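Local structure of peroxiredoxin PRX1, mitochondrial (Saccharomyces cerevisiae, 5YKJ) at residues R61-I66 / A162-D167; V48-K53 / R151-V156; S129-V132 / K138-L141. The protein probably reduces peroxides in mitochondria as a 1-Cys peroxiredoxin, with its oxidised thiol restored through the glutathione and thioredoxin systems. One frame throughout, in Å; residues are numbered along the deposited sequence.

Contact 1: R61-I66 / A162-D167; sequences RNVKLI and ALQLTD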
ATOM      1  N   ARG A  61       5.352 -11.573   3.090  1.00 15.09           N
ATOM      2  CA  ARG A  61       4.307 -11.132   3.952  1.00 16.95           C
ATOM      3  C   ARG A  61       2.934 -11.324   3.299  1.00 14.46           C
ATOM      4  O   ARG A  61       2.011 -10.789   3.732  1.00 13.64           O
ATOM      5  CB  ARG A  61       4.515  -9.681   4.304  1.00 13.61           C
ATOM      6  CG  ARG A  61       5.786  -9.419   5.116  1.00 14.71           C
ATOM      7  CD  ARG A  61       6.147  -7.967   5.111  1.00 16.80           C
ATOM      8  NE  ARG A  61       7.087  -7.572   6.134  1.00 15.38           N
ATOM      9  CZ  ARG A  61       8.405  -7.598   6.043  1.00 24.73           C
ATOM     10  NH1 ARG A  61       9.017  -8.034   4.982  1.00 14.73           N
ATOM     11  NH2 ARG A  61       9.096  -7.212   7.070  1.00 16.35           N
ATOM     12  N   ASN A  62       2.876 -12.101   2.230  1.00 14.17           N
ATOM     13  CA  ASN A  62       1.637 -12.302   1.492  1.00 11.05           C
ATOM     14  C   ASN A  62       1.023 -10.977   1.016  1.00 11.05           C
ATOM     15  O   ASN A  62      -0.122 -10.775   1.126  1.00 12.17           O
ATOM     16  CB  ASN A  62       0.600 -13.110   2.268  1.00 14.38           C
ATOM     17  CG  ASN A  62      -0.522 -13.578   1.407  1.00 17.73           C
ATOM     18  OD1 ASN A  62      -0.337 -13.887   0.277  1.00 19.30           O
ATOM     19  ND2 ASN A  62      -1.706 -13.633   1.979  1.00 24.60           N
ATOM     20  N   VAL A  63       1.872 -10.098   0.517  1.00 11.03           N
ATOM     21  CA  VAL A  63       1.467  -8.816  -0.016  1.00 11.80           C
ATOM     22  C   VAL A  63       1.822  -8.707  -1.514  1.00 11.04           C
ATOM     23  O   VAL A  63       2.905  -8.935  -1.872  1.00 12.56           O
ATOM     24  CB  VAL A  63       2.162  -7.657   0.707  1.00 10.10           C
ATOM     25  CG1 VAL A  63       1.702  -6.332   0.149  1.00 11.70           C
ATOM     26  CG2 VAL A  63       1.908  -7.707   2.198  1.00 12.29           C
ATOM     27  N   LYS A  64       0.849  -8.330  -2.326  1.00  9.58           N
ATOM     28  CA  LYS A  64       1.032  -8.111  -3.730  1.00 12.96           C
ATOM     29  C   LYS A  64       1.064  -6.599  -3.991  1.00 12.78           C
ATOM     30  O   LYS A  64       0.279  -5.878  -3.485  1.00 11.20           O
ATOM     31  CB  LYS A  64      -0.110  -8.686  -4.518  1.00 12.96           C
ATOM     32  CG  LYS A  64      -0.114 -10.185  -4.533  1.00 16.76           C
ATOM     33  CD  LYS A  64      -1.071 -10.799  -5.514  1.00 25.22           C
ATOM     34  CE  LYS A  64      -0.990 -12.288  -5.348  1.00 33.48           C
ATOM     35  NZ  LYS A  64      -2.276 -12.962  -5.227  1.00 47.23           N
ATOM     36  N   LEU A  65       2.031  -6.191  -4.792  1.00 10.22           N
ATOM     37  CA  LEU A  65       2.226  -4.828  -5.176  1.00 10.69           C
ATOM     38  C   LEU A  65       1.549  -4.567  -6.507  1.00  8.81           C
ATOM     39  O   LEU A  65       1.391  -5.412  -7.308  1.00  8.83           O
ATOM     40  CB  LEU A  65       3.726  -4.497  -5.279  1.00 10.70           C
ATOM     41  CG  LEU A  65       4.554  -4.690  -4.034  1.00 13.55           C
ATOM     42  CD1 LEU A  65       6.027  -4.712  -4.335  1.00 16.11           C
ATOM     43  CD2 LEU A  65       4.299  -3.539  -3.111  1.00 13.36           C
ATOM     44  N   ILE A  66       1.107  -3.339  -6.657  1.00 11.75           N
ATOM     45  CA  ILE A  66       0.524  -2.873  -7.900  1.00  8.94           C
ATOM     46  C   ILE A  66       0.660  -1.350  -8.011  1.00  7.24           C
ATOM     47  O   ILE A  66       0.316  -0.651  -7.155  1.00  8.33           O
ATOM     48  CB  ILE A  66      -0.905  -3.362  -8.121  1.00 11.51           C
ATOM     49  CG1 ILE A  66      -1.373  -2.981  -9.489  1.00 11.90           C
ATOM     50  CG2 ILE A  66      -1.826  -2.857  -7.040  1.00 11.69           C
ATOM     51  CD1 ILE A  66      -2.493  -3.859  -9.980  1.00 16.10           C
ATOM     52  N   ALA A 162       2.696  -4.269  11.445  1.00 11.12           N
ATOM     53  CA  ALA A 162       1.818  -3.896  12.503  1.00  8.72           C
ATOM     54  C   ALA A 162       0.381  -4.292  12.207  1.00 10.34           C
ATOM     55  O   ALA A 162      -0.276  -4.764  13.035  1.00  9.19           O
ATOM     56  CB  ALA A 162       1.912  -2.395  12.747  1.00  9.71           C
ATOM     57  N   LEU A 163      -0.089  -4.048  10.991  1.00  8.54           N
ATOM     58  CA  LEU A 163      -1.456  -4.392  10.666  1.00  9.53           C
ATOM     59  C   LEU A 163      -1.733  -5.874  10.718  1.00  9.70           C
ATOM     60  O   LEU A 163      -2.747  -6.285  11.177  1.00 11.69           O
ATOM     61  CB  LEU A 163      -1.826  -3.884   9.267  1.00 10.76           C
ATOM     62  CG  LEU A 163      -2.048  -2.378   9.123  1.00  7.32           C
ATOM     63  CD1 LEU A 163      -1.922  -1.999   7.658  1.00  7.08           C
ATOM     64  CD2 LEU A 163      -3.413  -2.015   9.664  1.00  8.83           C
ATOM     65  N   GLN A 164      -0.801  -6.630  10.184  1.00  8.88           N
ATOM     66  CA  GLN A 164      -0.936  -8.066  10.193  1.00  9.32           C
ATOM     67  C   GLN A 164      -0.902  -8.614  11.607  1.00 10.33           C
ATOM     68  O   GLN A 164      -1.610  -9.503  11.899  1.00 12.63           O
ATOM     69  CB  GLN A 164       0.098  -8.750   9.301  1.00 11.00           C
ATOM     70  CG  GLN A 164      -0.091  -8.396   7.833  1.00 11.63           C
ATOM     71  CD  GLN A 164       0.896  -9.085   6.903  1.00 12.30           C
ATOM     72  OE1 GLN A 164       1.949  -9.473   7.284  1.00 13.70           O
ATOM     73  NE2 GLN A 164       0.517  -9.198   5.691  1.00 14.27           N
ATOM     74  N   LEU A 165      -0.024  -8.064  12.404  1.00 11.37           N
ATOM     75  CA  LEU A 165       0.091  -8.486  13.782  1.00 11.71           C
ATOM     76  C   LEU A 165      -1.171  -8.163  14.590  1.00 13.01           C
ATOM     77  O   LEU A 165      -1.650  -8.965  15.345  1.00 14.67           O
ATOM     78  CB  LEU A 165       1.319  -7.880  14.461  1.00 12.28           C
ATOM     79  CG  LEU A 165       1.497  -8.376  15.911  1.00 21.30           C
ATOM     80  CD1 LEU A 165       1.769  -9.866  15.934  1.00 29.71           C
ATOM     81  CD2 LEU A 165       2.584  -7.580  16.557  1.00 22.00           C
ATOM     82  N   THR A 166      -1.690  -6.970  14.391  1.00  9.58           N
ATOM     83  CA  THR A 166      -2.888  -6.604  15.072  1.00 12.38           C
ATOM     84  C   THR A 166      -4.070  -7.515  14.710  1.00 15.95           C
ATOM     85  O   THR A 166      -4.826  -7.857  15.548  1.00 16.24           O
ATOM     86  CB  THR A 166      -3.304  -5.115  14.874  1.00 16.66           C
ATOM     87  OG1 THR A 166      -3.596  -4.847  13.537  1.00 31.82           O
ATOM     88  CG2 THR A 166      -2.289  -4.247  15.313  1.00 18.85           C
ATOM     89  N   ASP A 167      -4.212  -7.857  13.440  1.00 13.50           N
ATOM     90  CA  ASP A 167      -5.233  -8.761  13.004  1.00 16.90           C
ATOM     91  C   ASP A 167      -5.029 -10.169  13.552  1.00 22.08           C
ATOM     92  O   ASP A 167      -5.958 -10.827  13.877  1.00 20.03           O
ATOM     93  CB  ASP A 167      -5.288  -8.864  11.487  1.00 13.78           C
ATOM     94  CG  ASP A 167      -5.920  -7.640  10.827  1.00 18.44           C
ATOM     95  OD1 ASP A 167      -6.304  -6.758  11.530  1.00 16.62           O
ATOM     96  OD2 ASP A 167      -5.976  -7.623   9.623  1.00 16.18           O
TER

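Contact 2: V48-K53 / R151-V156; sequences VSAFAK and RNTSEV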
ATOM      1  N   VAL A  48       9.433   3.162  -7.678  1.00  8.76           N
ATOM      2  CA  VAL A  48       9.094   1.925  -8.289  1.00  8.75           C
ATOM      3  C   VAL A  48      10.296   0.977  -8.282  1.00 13.52           C
ATOM      4  O   VAL A  48      10.177  -0.161  -8.101  1.00 10.03           O
ATOM      5  CB  VAL A  48       8.482   2.105  -9.714  1.00 11.54           C
ATOM      6  CG1 VAL A  48       8.104   0.772 -10.297  1.00  9.21           C
ATOM      7  CG2 VAL A  48       7.245   2.930  -9.690  1.00 12.80           C
ATOM      8  N   SER A  49      11.446   1.549  -8.471  1.00 11.94           N
ATOM      9  CA  SER A  49      12.674   0.774  -8.443  1.00  9.38           C
ATOM     10  C   SER A  49      12.856   0.106  -7.088  1.00 11.55           C
ATOM     11  O   SER A  49      13.237  -1.007  -7.004  1.00 12.63           O
ATOM     12  CB  SER A  49      13.898   1.714  -8.737  1.00 17.40           C
ATOM     13  OG  SER A  49      13.889   2.197 -10.039  1.00 14.65           O
ATOM     14  N   ALA A  50      12.601   0.851  -6.035  1.00 11.66           N
ATOM     15  CA  ALA A  50      12.747   0.306  -4.697  1.00 11.99           C
ATOM     16  C   ALA A  50      11.744  -0.821  -4.408  1.00 10.51           C
ATOM     17  O   ALA A  50      12.094  -1.819  -3.881  1.00 10.88           O
ATOM     18  CB  ALA A  50      12.673   1.415  -3.655  1.00  9.86           C
ATOM     19  N   PHE A  51      10.492  -0.609  -4.791  1.00  9.47           N
ATOM     20  CA  PHE A  51       9.498  -1.630  -4.592  1.00 10.85           C
ATOM     21  C   PHE A  51       9.875  -2.867  -5.383  1.00 13.85           C
ATOM     22  O   PHE A  51       9.650  -3.933  -4.960  1.00 13.14           O
ATOM     23  CB  PHE A  51       8.106  -1.137  -4.987  1.00 11.99           C
ATOM     24  CG  PHE A  51       7.456  -0.275  -3.946  1.00 11.99           C
ATOM     25  CD1 PHE A  51       7.061  -0.796  -2.756  1.00 13.13           C
ATOM     26  CD2 PHE A  51       7.221   1.043  -4.186  1.00 18.82           C
ATOM     27  CE1 PHE A  51       6.474   0.015  -1.818  1.00 19.92           C
ATOM     28  CE2 PHE A  51       6.645   1.863  -3.230  1.00 27.07           C
ATOM     29  CZ  PHE A  51       6.261   1.349  -2.046  1.00 17.92           C
ATOM     30  N   ALA A  52      10.408  -2.658  -6.565  1.00 11.09           N
ATOM     31  CA  ALA A  52      10.839  -3.812  -7.368  1.00  9.18           C
ATOM     32  C   ALA A  52      11.963  -4.602  -6.699  1.00 14.84           C
ATOM     33  O   ALA A  52      11.943  -5.774  -6.684  1.00 16.40           O
ATOM     34  CB  ALA A  52      11.282  -3.393  -8.763  1.00 14.60           C
ATOM     35  N   LYS A  53      12.935  -3.912  -6.190  1.00  9.68           N
ATOM     36  CA  LYS A  53      14.046  -4.568  -5.534  1.00 12.35           C
ATOM     37  C   LYS A  53      13.592  -5.300  -4.300  1.00 16.43           C
ATOM     38  O   LYS A  53      14.129  -6.290  -3.960  1.00 18.22           O
ATOM     39  CB  LYS A  53      15.058  -3.597  -5.023  1.00 15.82           C
ATOM     40  CG  LYS A  53      15.876  -2.776  -5.950  1.00 40.04           C
ATOM     41  CD  LYS A  53      17.123  -2.364  -5.151  1.00 57.37           C
ATOM     42  CE  LYS A  53      17.487  -0.913  -5.143  1.00 57.69           C
ATOM     43  NZ  LYS A  53      18.384  -0.738  -6.289  1.00 48.81           N
ATOM     44  N   ARG A 151       8.835   8.398  -1.013  1.00 10.23           N
ATOM     45  CA  ARG A 151       8.274   7.612   0.067  1.00 10.62           C
ATOM     46  C   ARG A 151       9.357   6.858   0.827  1.00 11.43           C
ATOM     47  O   ARG A 151      10.512   6.990   0.562  1.00 10.12           O
ATOM     48  CB  ARG A 151       7.194   6.671  -0.449  1.00  9.36           C
ATOM     49  CG  ARG A 151       6.028   7.373  -1.114  1.00  6.31           C
ATOM     50  CD  ARG A 151       5.341   6.472  -2.158  1.00 11.49           C
ATOM     51  NE  ARG A 151       4.151   7.070  -2.755  1.00 11.45           N
ATOM     52  CZ  ARG A 151       3.708   6.799  -3.961  1.00  9.45           C
ATOM     53  NH1 ARG A 151       4.293   5.935  -4.720  1.00 12.89           N
ATOM     54  NH2 ARG A 151       2.633   7.399  -4.389  1.00 11.62           N
ATOM     55  N   ASN A 152       8.907   6.090   1.809  1.00  8.96           N
ATOM     56  CA  ASN A 152       9.812   5.289   2.648  1.00  9.11           C
ATOM     57  C   ASN A 152       9.369   3.828   2.631  1.00 10.33           C
ATOM     58  O   ASN A 152       8.370   3.518   3.129  1.00  9.26           O
ATOM     59  CB  ASN A 152       9.793   5.852   4.070  1.00 11.67           C
ATOM     60  CG  ASN A 152      10.761   5.170   4.990  1.00 17.72           C
ATOM     61  OD1 ASN A 152      11.085   4.079   4.817  1.00 11.33           O
ATOM     62  ND2 ASN A 152      11.141   5.865   5.999  1.00 24.53           N
ATOM     63  N   THR A 153      10.150   2.978   1.996  1.00 11.16           N
ATOM     64  CA  THR A 153       9.791   1.586   1.884  1.00 13.30           C
ATOM     65  C   THR A 153       9.769   0.845   3.222  1.00 12.43           C
ATOM     66  O   THR A 153       9.045  -0.030   3.409  1.00 11.86           O
ATOM     67  CB  THR A 153      10.640   0.869   0.827  1.00 10.21           C
ATOM     68  OG1 THR A 153      12.014   1.015   1.145  1.00 15.14           O
ATOM     69  CG2 THR A 153      10.357   1.472  -0.548  1.00 12.95           C
ATOM     70  N   SER A 154      10.660   1.253   4.089  1.00 10.17           N
ATOM     71  CA  SER A 154      10.743   0.666   5.387  1.00 11.43           C
ATOM     72  C   SER A 154       9.499   0.931   6.196  1.00 11.16           C
ATOM     73  O   SER A 154       9.091   0.122   6.917  1.00 11.49           O
ATOM     74  CB  SER A 154      11.978   1.121   6.136  1.00 16.50           C
ATOM     75  OG  SER A 154      13.095   0.593   5.515  1.00 16.18           O
ATOM     76  N   GLU A 155       8.970   2.120   6.067  1.00  8.40           N
ATOM     77  CA  GLU A 155       7.752   2.444   6.758  1.00 11.47           C
ATOM     78  C   GLU A 155       6.563   1.656   6.205  1.00  9.58           C
ATOM     79  O   GLU A 155       5.728   1.280   6.944  1.00 11.46           O
ATOM     80  CB  GLU A 155       7.512   3.952   6.730  1.00 12.74           C
ATOM     81  CG  GLU A 155       6.255   4.425   7.474  1.00  9.52           C
ATOM     82  CD  GLU A 155       6.248   4.118   8.977  1.00  9.26           C
ATOM     83  OE1 GLU A 155       7.238   3.708   9.471  1.00 10.90           O
ATOM     84  OE2 GLU A 155       5.233   4.369   9.582  1.00 10.78           O
ATOM     85  N   VAL A 156       6.507   1.455   4.900  1.00  9.64           N
ATOM     86  CA  VAL A 156       5.425   0.677   4.343  1.00  9.43           C
ATOM     87  C   VAL A 156       5.482  -0.752   4.917  1.00  9.87           C
ATOM     88  O   VAL A 156       4.526  -1.288   5.256  1.00 10.32           O
ATOM     89  CB  VAL A 156       5.496   0.639   2.791  1.00  9.35           C
ATOM     90  CG1 VAL A 156       4.515  -0.389   2.202  1.00 11.15           C
ATOM     91  CG2 VAL A 156       5.286   2.023   2.215  1.00 10.63           C
TER

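Contact 3: S129-V132 / K138-L141; sequences SVFV and KIRL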
ATOM      1  N   SER A 129      -1.457   8.786  -3.970  1.00  6.55           N
ATOM      2  CA  SER A 129      -1.798   8.027  -2.795  1.00  5.89           C
ATOM      3  C   SER A 129      -1.321   6.595  -2.824  1.00 10.16           C
ATOM      4  O   SER A 129      -1.172   6.031  -3.819  1.00  9.23           O
ATOM      5  CB  SER A 129      -3.304   8.076  -2.524  1.00  8.73           C
ATOM      6  OG  SER A 129      -3.746   9.379  -2.376  1.00 10.36           O
ATOM      7  N   VAL A 130      -1.091   6.084  -1.633  1.00  5.92           N
ATOM      8  CA  VAL A 130      -0.740   4.700  -1.430  1.00  7.30           C
ATOM      9  C   VAL A 130      -1.832   4.108  -0.533  1.00  7.48           C
ATOM     10  O   VAL A 130      -2.129   4.634   0.450  1.00  8.26           O
ATOM     11  CB  VAL A 130       0.642   4.482  -0.761  1.00  8.57           C
ATOM     12  CG1 VAL A 130       0.923   2.993  -0.536  1.00  9.46           C
ATOM     13  CG2 VAL A 130       1.733   5.012  -1.653  1.00  9.38           C
ATOM     14  N   PHE A 131      -2.410   3.014  -0.981  1.00  6.49           N
ATOM     15  CA  PHE A 131      -3.441   2.349  -0.230  1.00  6.13           C
ATOM     16  C   PHE A 131      -2.994   0.935   0.181  1.00 10.28           C
ATOM     17  O   PHE A 131      -2.603   0.204  -0.646  1.00 10.31           O
ATOM     18  CB  PHE A 131      -4.725   2.203  -1.100  1.00  6.32           C
ATOM     19  CG  PHE A 131      -5.248   3.491  -1.700  1.00  7.98           C
ATOM     20  CD1 PHE A 131      -4.743   4.010  -2.881  1.00  6.24           C
ATOM     21  CD2 PHE A 131      -6.281   4.184  -1.094  1.00  8.32           C
ATOM     22  CE1 PHE A 131      -5.220   5.164  -3.408  1.00  8.75           C
ATOM     23  CE2 PHE A 131      -6.750   5.360  -1.659  1.00  8.10           C
ATOM     24  CZ  PHE A 131      -6.234   5.801  -2.805  1.00  6.94           C
ATOM     25  N   VAL A 132      -3.051   0.618   1.473  1.00  6.82           N
ATOM     26  CA  VAL A 132      -2.747  -0.713   1.956  1.00  6.89           C
ATOM     27  C   VAL A 132      -4.093  -1.397   2.132  1.00 10.42           C
ATOM     28  O   VAL A 132      -4.917  -0.915   2.835  1.00  9.55           O
ATOM     29  CB  VAL A 132      -2.040  -0.638   3.276  1.00  6.61           C
ATOM     30  CG1 VAL A 132      -1.752  -2.035   3.800  1.00  8.71           C
ATOM     31  CG2 VAL A 132      -0.776   0.152   3.126  1.00  8.36           C
ATOM     32  N   LYS A 138     -10.488  -4.435   2.280  1.00  9.70           N
ATOM     33  CA  LYS A 138     -10.688  -3.229   3.017  1.00 12.07           C
ATOM     34  C   LYS A 138      -9.450  -2.389   2.953  1.00 11.35           C
ATOM     35  O   LYS A 138      -8.444  -2.857   3.089  1.00 10.70           O
ATOM     36  CB  LYS A 138     -10.973  -3.477   4.512  1.00 11.14           C
ATOM     37  CG  LYS A 138     -12.159  -4.343   4.744  1.00 14.85           C
ATOM     38  CD  LYS A 138     -13.355  -3.602   4.265  1.00 23.56           C
ATOM     39  CE  LYS A 138     -14.567  -4.497   4.278  1.00 51.63           C
ATOM     40  NZ  LYS A 138     -15.615  -3.934   5.114  1.00 61.25           N
ATOM     41  N   ILE A 139      -9.631  -1.084   2.771  1.00  7.83           N
ATOM     42  CA  ILE A 139      -8.540  -0.153   2.812  1.00  8.85           C
ATOM     43  C   ILE A 139      -8.216   0.025   4.300  1.00  8.04           C
ATOM     44  O   ILE A 139      -9.022   0.372   5.065  1.00  9.16           O
ATOM     45  CB  ILE A 139      -8.914   1.203   2.179  1.00  7.64           C
ATOM     46  CG1 ILE A 139      -9.197   1.041   0.692  1.00  8.06           C
ATOM     47  CG2 ILE A 139      -7.758   2.141   2.387  1.00  8.29           C
ATOM     48  CD1 ILE A 139      -9.868   2.232   0.043  1.00 11.59           C
ATOM     49  N   ARG A 140      -6.981  -0.247   4.658  1.00  8.30           N
ATOM     50  CA  ARG A 140      -6.544  -0.198   6.031  1.00  6.98           C
ATOM     51  C   ARG A 140      -5.719   1.019   6.452  1.00  9.61           C
ATOM     52  O   ARG A 140      -5.682   1.374   7.572  1.00  9.41           O
ATOM     53  CB  ARG A 140      -5.813  -1.500   6.404  1.00  7.18           C
ATOM     54  CG  ARG A 140      -6.624  -2.757   6.139  1.00  9.00           C
ATOM     55  CD  ARG A 140      -7.775  -2.915   7.113  1.00 11.04           C
ATOM     56  NE  ARG A 140      -7.300  -3.035   8.473  1.00 13.33           N
ATOM     57  CZ  ARG A 140      -6.948  -4.183   9.006  1.00 12.52           C
ATOM     58  NH1 ARG A 140      -7.089  -5.288   8.335  1.00 11.96           N
ATOM     59  NH2 ARG A 140      -6.478  -4.217  10.222  1.00 17.36           N
ATOM     60  N   LEU A 141      -5.058   1.584   5.478  1.00  8.49           N
ATOM     61  CA  LEU A 141      -4.158   2.683   5.690  1.00  6.45           C
ATOM     62  C   LEU A 141      -3.925   3.389   4.372  1.00  7.14           C
ATOM     63  O   LEU A 141      -3.840   2.763   3.412  1.00  8.63           O
ATOM     64  CB  LEU A 141      -2.812   2.134   6.225  1.00  7.81           C
ATOM     65  CG  LEU A 141      -1.710   3.066   6.724  1.00  9.48           C
ATOM     66  CD1 LEU A 141      -0.877   2.444   7.852  1.00 11.15           C
ATOM     67  CD2 LEU A 141      -0.747   3.424   5.604  1.00 10.94           C
TER

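Contact 1: R61-I66 / A162-D167
Arg61 and Gln164 are where the backbones come closest, and their CA atoms are still 8.7 Å apart: a long side chain has to bridge the gap. Residues 61-62 form the turn that leads into strand 63-69, with Asn62 at positive phi as the C-prime residue of a Schellman motif ending helix 55-59; residues 162-167 are regular helix. Gln164 runs out extended beyond CG (chi2 -178°) and gives an N-H of NE2 to Arg61 O at 2.9 Å. The bond is nearly straight at 167°. It lies in the carbonyl plane of Arg61 and almost in the plane of the Gln164 amide, which fixes how that amide is turned. OE1 then rests 3.9 Å from Arg61 CB, and Val63 CG2 comes to 4.0 Å from NE2. An alanine in place of Gln164 would remove the amide and is likely to leave Arg61 O without this donor and open a gap beside Val63. The Arg61 guanidinium leads off to salt bridges with Asp161 and Glu57. Val63 packs on Ile160 of helix 153-169, Phe58 of helix 55-59 and Trp30 of strand 30-36, and Gln164 also rests on Trp30, so the start of strand 63-69 packs against helix 153-169.

Contact 2: V48-K53 / R151-V156
Phe51 and Thr153 mark the closest approach of the backbones, where helix 46-53 meets the first turn of helix 153-169, their CA atoms 7.2 Å apart. Phe51 CB points neither at the other helix nor away from it, and CB and CG stay clear of residues 151-156. Contact begins further out on the ring. CE1 lies 4.3 Å from Thr153 CG2, and this methyl sits over the centre of one ring face. At the tip, CZ meets Val156 CG2 at 4.4 Å, but here the partner comes in at the ring edge, near its plane. One turn of the second helix thus serves the same phenyl group twice, from above and from the rim.

Helix 46-53 starts just beyond Cys44, found here as S-hydroxycysteine, in a thioredoxin-like fold; this is consistent with Cys44 being the peroxidatic residue of the family, and the contact then probably sets the helix that follows the active-site cysteine against helix 153-169. Phe51 also stacks with Phe34 of strand 30-36.

With chi1 at 57°, Thr153 has OG1 between the backbone N and the carbonyl carbon and CG2 anti to the carbonyl carbon, which brings the methyl to the ring. The same methyl also touches Ala50 CB at 3.9 Å, in a direction roughly at right angles to that of the ring centre. Just before it, Asn152 is the N-cap: its OD1 accepts from Glu155 N at 3.1 Å, the donor standing well above the plane of the side-chain carbonyl. Arg151 reaches past the helices into the sheet, its NH2 bonded to Ser35 O and Arg128 O, while its backbone N is bonded to Glu47 OE2.

Contact 3: S129-V132 / K138-L141
Val132 and Leu141 lie side by side, their side chains pointing the same way, in the beta hairpin of strands 129-133 and 139-144. Val132 N gives its hydrogen to Leu141 O at 3.0 Å, while Val132 O accepts from Arg140 N, not from Leu141 N, at 2.8 Å. Both bonds are close to straight. These two bonds and the helix-like psi of -26° at Arg140 fit a classic beta bulge, in which Arg140 and Leu141 together stand opposite the single residue Val132. The short strand segments run at 113° to each other, a strongly twisted crossing.

The side chains divide between two faces. On one, Val132 CG2 meets Leu141 CD2 at 4.1 Å, flank to flank, while the two CB atoms behind them are also 4.1 Å apart. Leu141 holds CG anti to its own backbone N (chi1 -172°), and this lays its branch alongside the valine. Helix 153-169 packs over this apolar pair, with Leu163 against Val132 and Val159 against Leu141.

On the other face, the Phe131 ring and Ile139 come together obliquely, CD2 of the ring to CD1 of the isoleucine at 4.2 Å. Tyr108 meets the same ring edge-to-face, and Ile139 continues onto Leu2 and Ala8 of the N-terminal loop.

Arg140, bulged out beside Val132, bends at both chi2 and chi3. Its guanidinium thereby reaches two carboxylates, NH2 to Asp167 on the helix and NH1 to Asp134 in the hairpin turn. At the base of this folded chain, Arg140 CB lies 3.7 Å from Val132 O.

Contacts 1 and 3 both involve strands of the central sheet, while contact 2 packs one helix on another; each is partly buried. The centre of contact 3 lies about 5 Å from the chain centre, those of contacts 1 and 2 about 9 and 10 Å. Contacts 1 and 2 both use helix 153-169, toward its C-terminal end and at its first turn. Their chemistry differs: contact 1 rests on one amide-to-carbonyl bond, contact 2 on methyl and phenyl packing, contact 3 on paired backbones with apolar side chains on both faces. Leu163 CD1 packs 3.9 Å from Val132 CG1 between contacts 1 and 3, and Leu65 CD1 3.8 Å from Phe51 O between contacts 1 and 2.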